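Local coordinates for protein succinate-semialdehyde dehydrogenase (NAD(P)(+)) (PDB 3RH9) that probably oxidises succinate semialdehyde to succinate with a nicotinamide cofactor, as a member of the aldehyde dehydrogenase family, at residues Thr401-Gly409 against Arg427-Phe437. Residues are numbered along the deposited sequence; the frame is centred on the assembly and turned at random.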
loop_
_atom_site.group_PDB
_atom_site.type_symbol
_atom_site.label_atom_id
_atom_site.label_comp_id
_atom_site.label_asym_id
_atom_site.label_seq_id
_atom_site.Cartn_x
_atom_site.Cartn_y
_atom_site.Cartn_z
ATOM N N THR A 401 -4.751 -20.123 -29.459
ATOM C CA THR A 401 -4.118 -18.832 -29.726
ATOM C C THR A 401 -3.463 -18.151 -28.525
ATOM O O THR A 401 -3.832 -18.382 -27.380
ATOM C CB THR A 401 -5.117 -17.826 -30.310
ATOM O OG1 THR A 401 -5.944 -17.315 -29.255
ATOM C CG2 THR A 401 -5.973 -18.486 -31.354
ATOM N N GLU A 402 -2.498 -17.284 -28.816
ATOM C CA GLU A 402 -1.848 -16.473 -27.792
ATOM C C GLU A 402 -2.868 -15.642 -27.017
ATOM O O GLU A 402 -2.904 -15.687 -25.794
ATOM C CB GLU A 402 -0.797 -15.553 -28.420
ATOM C CG GLU A 402 -0.193 -14.545 -27.455
ATOM C CD GLU A 402 0.872 -13.668 -28.103
ATOM O OE1 GLU A 402 1.594 -14.170 -28.990
ATOM O OE2 GLU A 402 0.994 -12.478 -27.718
ATOM N N GLU A 403 -3.693 -14.885 -27.733
ATOM C CA GLU A 403 -4.645 -13.998 -27.083
ATOM C C GLU A 403 -5.647 -14.772 -26.232
ATOM O O GLU A 403 -5.963 -14.368 -25.119
ATOM C CB GLU A 403 -5.356 -13.096 -28.100
ATOM C CG GLU A 403 -5.572 -13.753 -29.463
ATOM C CD GLU A 403 -4.292 -13.799 -30.306
ATOM O OE1 GLU A 403 -3.513 -12.808 -30.263
ATOM O OE2 GLU A 403 -4.069 -14.815 -31.012
ATOM N N GLU A 404 -6.127 -15.891 -26.752
ATOM C CA GLU A 404 -7.060 -16.729 -26.011
ATOM C C GLU A 404 -6.505 -17.208 -24.658
ATOM O O GLU A 404 -7.224 -17.186 -23.654
ATOM C CB GLU A 404 -7.474 -17.933 -26.856
ATOM C CG GLU A 404 -7.931 -19.133 -26.039
ATOM C CD GLU A 404 -8.144 -20.387 -26.891
ATOM O OE1 GLU A 404 -7.336 -20.635 -27.824
ATOM O OE2 GLU A 404 -9.118 -21.128 -26.614
ATOM N N VAL A 405 -5.242 -17.642 -24.639
ATOM C CA VAL A 405 -4.641 -18.199 -23.434
ATOM C C VAL A 405 -4.280 -17.122 -22.419
ATOM O O VAL A 405 -4.213 -17.391 -21.220
ATOM C CB VAL A 405 -3.394 -19.070 -23.740
ATOM C CG1 VAL A 405 -2.179 -18.203 -24.015
ATOM C CG2 VAL A 405 -3.110 -20.030 -22.587
ATOM N N ILE A 406 -4.039 -15.904 -22.898
ATOM C CA ILE A 406 -3.790 -14.781 -21.996
ATOM C C ILE A 406 -5.091 -14.369 -21.296
ATOM O O ILE A 406 -5.104 -14.168 -20.086
ATOM C CB ILE A 406 -3.177 -13.571 -22.707
ATOM C CG1 ILE A 406 -1.686 -13.804 -22.959
ATOM C CG2 ILE A 406 -3.397 -12.306 -21.883
ATOM C CD1 ILE A 406 -1.080 -12.808 -23.928
ATOM N N ASP A 407 -6.189 -14.263 -22.040
ATOM C CA ASP A 407 -7.458 -13.975 -21.392
ATOM C C ASP A 407 -7.799 -15.117 -20.437
ATOM O O ASP A 407 -8.346 -14.897 -19.362
ATOM C CB ASP A 407 -8.580 -13.747 -22.407
ATOM C CG ASP A 407 -8.444 -12.415 -23.138
ATOM O OD1 ASP A 407 -7.653 -11.554 -22.687
ATOM O OD2 ASP A 407 -9.116 -12.220 -24.175
ATOM N N ALA A 408 -7.448 -16.337 -20.825
ATOM C CA ALA A 408 -7.783 -17.494 -20.029
ATOM C C ALA A 408 -7.020 -17.439 -18.715
ATOM O O ALA A 408 -7.579 -17.716 -17.658
ATOM C CB ALA A 408 -7.466 -18.754 -20.784
ATOM N N GLY A 409 -5.745 -17.060 -18.788
ATOM C CA GLY A 409 -4.907 -16.952 -17.609
ATOM C C GLY A 409 -5.374 -15.876 -16.648
ATOM O O GLY A 409 -5.207 -15.994 -15.430
ATOM N N ARG A 427 6.858 -13.288 -28.449
ATOM C CA ARG A 427 5.574 -13.738 -27.934
ATOM C C ARG A 427 5.611 -13.893 -26.414
ATOM O O ARG A 427 4.709 -13.426 -25.715
ATOM C CB ARG A 427 5.169 -15.049 -28.594
ATOM C CG ARG A 427 4.200 -15.881 -27.793
ATOM C CD ARG A 427 4.215 -17.315 -28.265
ATOM N NE ARG A 427 3.319 -17.518 -29.396
ATOM C CZ ARG A 427 3.433 -18.500 -30.286
ATOM N NH1 ARG A 427 4.425 -19.387 -30.207
ATOM N NH2 ARG A 427 2.547 -18.581 -31.266
ATOM N N ALA A 428 6.655 -14.544 -25.906
ATOM C CA ALA A 428 6.847 -14.690 -24.461
ATOM C C ALA A 428 6.756 -13.346 -23.739
ATOM O O ALA A 428 6.365 -13.269 -22.576
ATOM C CB ALA A 428 8.185 -15.348 -24.166
ATOM N N GLN A 429 7.133 -12.276 -24.422
ATOM C CA GLN A 429 7.189 -10.994 -23.746
ATOM C C GLN A 429 5.835 -10.327 -23.729
ATOM O O GLN A 429 5.508 -9.602 -22.785
ATOM C CB GLN A 429 8.252 -10.100 -24.364
ATOM C CG GLN A 429 9.656 -10.571 -24.031
ATOM C CD GLN A 429 10.711 -9.573 -24.449
ATOM O OE1 GLN A 429 11.150 -9.564 -25.600
ATOM N NE2 GLN A 429 11.130 -8.722 -23.507
ATOM N N ARG A 430 5.045 -10.593 -24.766
ATOM C CA ARG A 430 3.682 -10.099 -24.832
ATOM C C ARG A 430 2.830 -10.824 -23.805
ATOM O O ARG A 430 1.889 -10.253 -23.254
ATOM C CB ARG A 430 3.101 -10.298 -26.225
ATOM C CG ARG A 430 3.688 -9.404 -27.305
ATOM C CD ARG A 430 2.929 -9.589 -28.615
ATOM N NE ARG A 430 2.930 -10.995 -29.003
ATOM C CZ ARG A 430 3.705 -11.515 -29.952
ATOM N NH1 ARG A 430 4.539 -10.747 -30.645
ATOM N NH2 ARG A 430 3.641 -12.810 -30.214
ATOM N N VAL A 431 3.159 -12.085 -23.537
ATOM C CA VAL A 431 2.409 -12.832 -22.535
ATOM C C VAL A 431 2.670 -12.269 -21.135
ATOM O O VAL A 431 1.732 -11.932 -20.408
ATOM C CB VAL A 431 2.697 -14.345 -22.575
ATOM C CG1 VAL A 431 1.727 -15.090 -21.662
ATOM C CG2 VAL A 431 2.567 -14.858 -23.992
ATOM N N ALA A 432 3.934 -12.149 -20.754
ATOM C CA ALA A 432 4.231 -11.537 -19.479
ATOM C C ALA A 432 3.510 -10.197 -19.381
ATOM O O ALA A 432 2.867 -9.905 -18.377
ATOM C CB ALA A 432 5.699 -11.351 -19.310
ATOM N N ALA A 433 3.598 -9.381 -20.424
ATOM C CA ALA A 433 2.976 -8.059 -20.369
ATOM C C ALA A 433 1.449 -8.086 -20.131
ATOM O O ALA A 433 0.904 -7.241 -19.404
ATOM C CB ALA A 433 3.322 -7.254 -21.612
ATOM N N GLY A 434 0.768 -9.051 -20.739
ATOM C CA GLY A 434 -0.676 -9.071 -20.707
ATOM C C GLY A 434 -1.190 -9.818 -19.503
ATOM O O GLY A 434 -2.350 -9.671 -19.108
ATOM N N LEU A 435 -0.317 -10.630 -18.921
ATOM C CA LEU A 435 -0.654 -11.401 -17.735
ATOM C C LEU A 435 -0.649 -10.505 -16.528
ATOM O O LEU A 435 0.388 -9.962 -16.177
ATOM C CB LEU A 435 0.350 -12.530 -17.537
ATOM C CG LEU A 435 0.090 -13.786 -18.375
ATOM C CD1 LEU A 435 1.149 -14.818 -18.086
ATOM C CD2 LEU A 435 -1.287 -14.368 -18.104
ATOM N N ARG A 436 -1.804 -10.333 -15.895
ATOM C CA ARG A 436 -1.877 -9.529 -14.679
ATOM C C ARG A 436 -1.443 -10.355 -13.448
ATOM O O ARG A 436 -2.241 -10.642 -12.555
ATOM C CB ARG A 436 -3.294 -8.986 -14.489
ATOM C CG ARG A 436 -3.919 -8.376 -15.735
ATOM C CD ARG A 436 -3.862 -6.858 -15.701
ATOM N NE ARG A 436 -2.491 -6.373 -15.827
ATOM C CZ ARG A 436 -2.115 -5.117 -15.626
ATOM N NH1 ARG A 436 -3.003 -4.196 -15.279
ATOM N NH2 ARG A 436 -0.844 -4.785 -15.767
ATOM N N PHE A 437 -0.178 -10.748 -13.421
ATOM C CA PHE A 437 0.370 -11.491 -12.297
ATOM C C PHE A 437 1.666 -10.845 -11.812
ATOM O O PHE A 437 2.440 -10.301 -12.593
ATOM C CB PHE A 437 0.586 -12.956 -12.664
ATOM C CG PHE A 437 -0.682 -13.706 -12.845
ATOM C CD1 PHE A 437 -1.395 -13.609 -14.027
ATOM C CD2 PHE A 437 -1.189 -14.489 -11.822
ATOM C CE1 PHE A 437 -2.570 -14.277 -14.174
ATOM C CE2 PHE A 437 -2.374 -15.158 -11.968
ATOM C CZ PHE A 437 -3.059 -15.060 -13.137
#
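Ile-406 and Leu-435 bring the backbones closest, their CA atoms 6.3 Å apart, where helix 402-409 runs beside helix 427-434 in roughly the same direction, the axes 10.1 Å apart and inclined at -29°. At the start of helix 402-409, Glu-402, its CG anti to the backbone N (chi1 173°), reaches across to Arg-430. The guanidinium grips the carboxylate side-on: NH2 donates to Glu-402 OE1 at 2.7 Å and NE to Glu-402 OE2 at 2.8 Å, each oxygen accepting on its syn lone pair, with the two planes only 8° apart. A leucine in place of Arg-430 would probably leave this carboxylate without its paired donors and freer to turn. The side chain of Arg-427 slides past Glu-402 in the opposite direction, its guanidinium plane almost at right angles to the carboxylate and its NE making only a long salt bridge; its NH1 pairs instead with Asp-268. Deeper in, Ile-406 lays CD1 against the backbone of Val-431 and CG1 against Val-431 CG1 (3.9 Å), while its CG2 faces Gly-434. Beyond the helix end, the Phe-437 ring edge meets Gly-409 O. These are neighbouring helices of consecutive beta-alpha-beta crossovers in the aldehyde dehydrogenase catalytic domain, following strands 393-399 and 417-421.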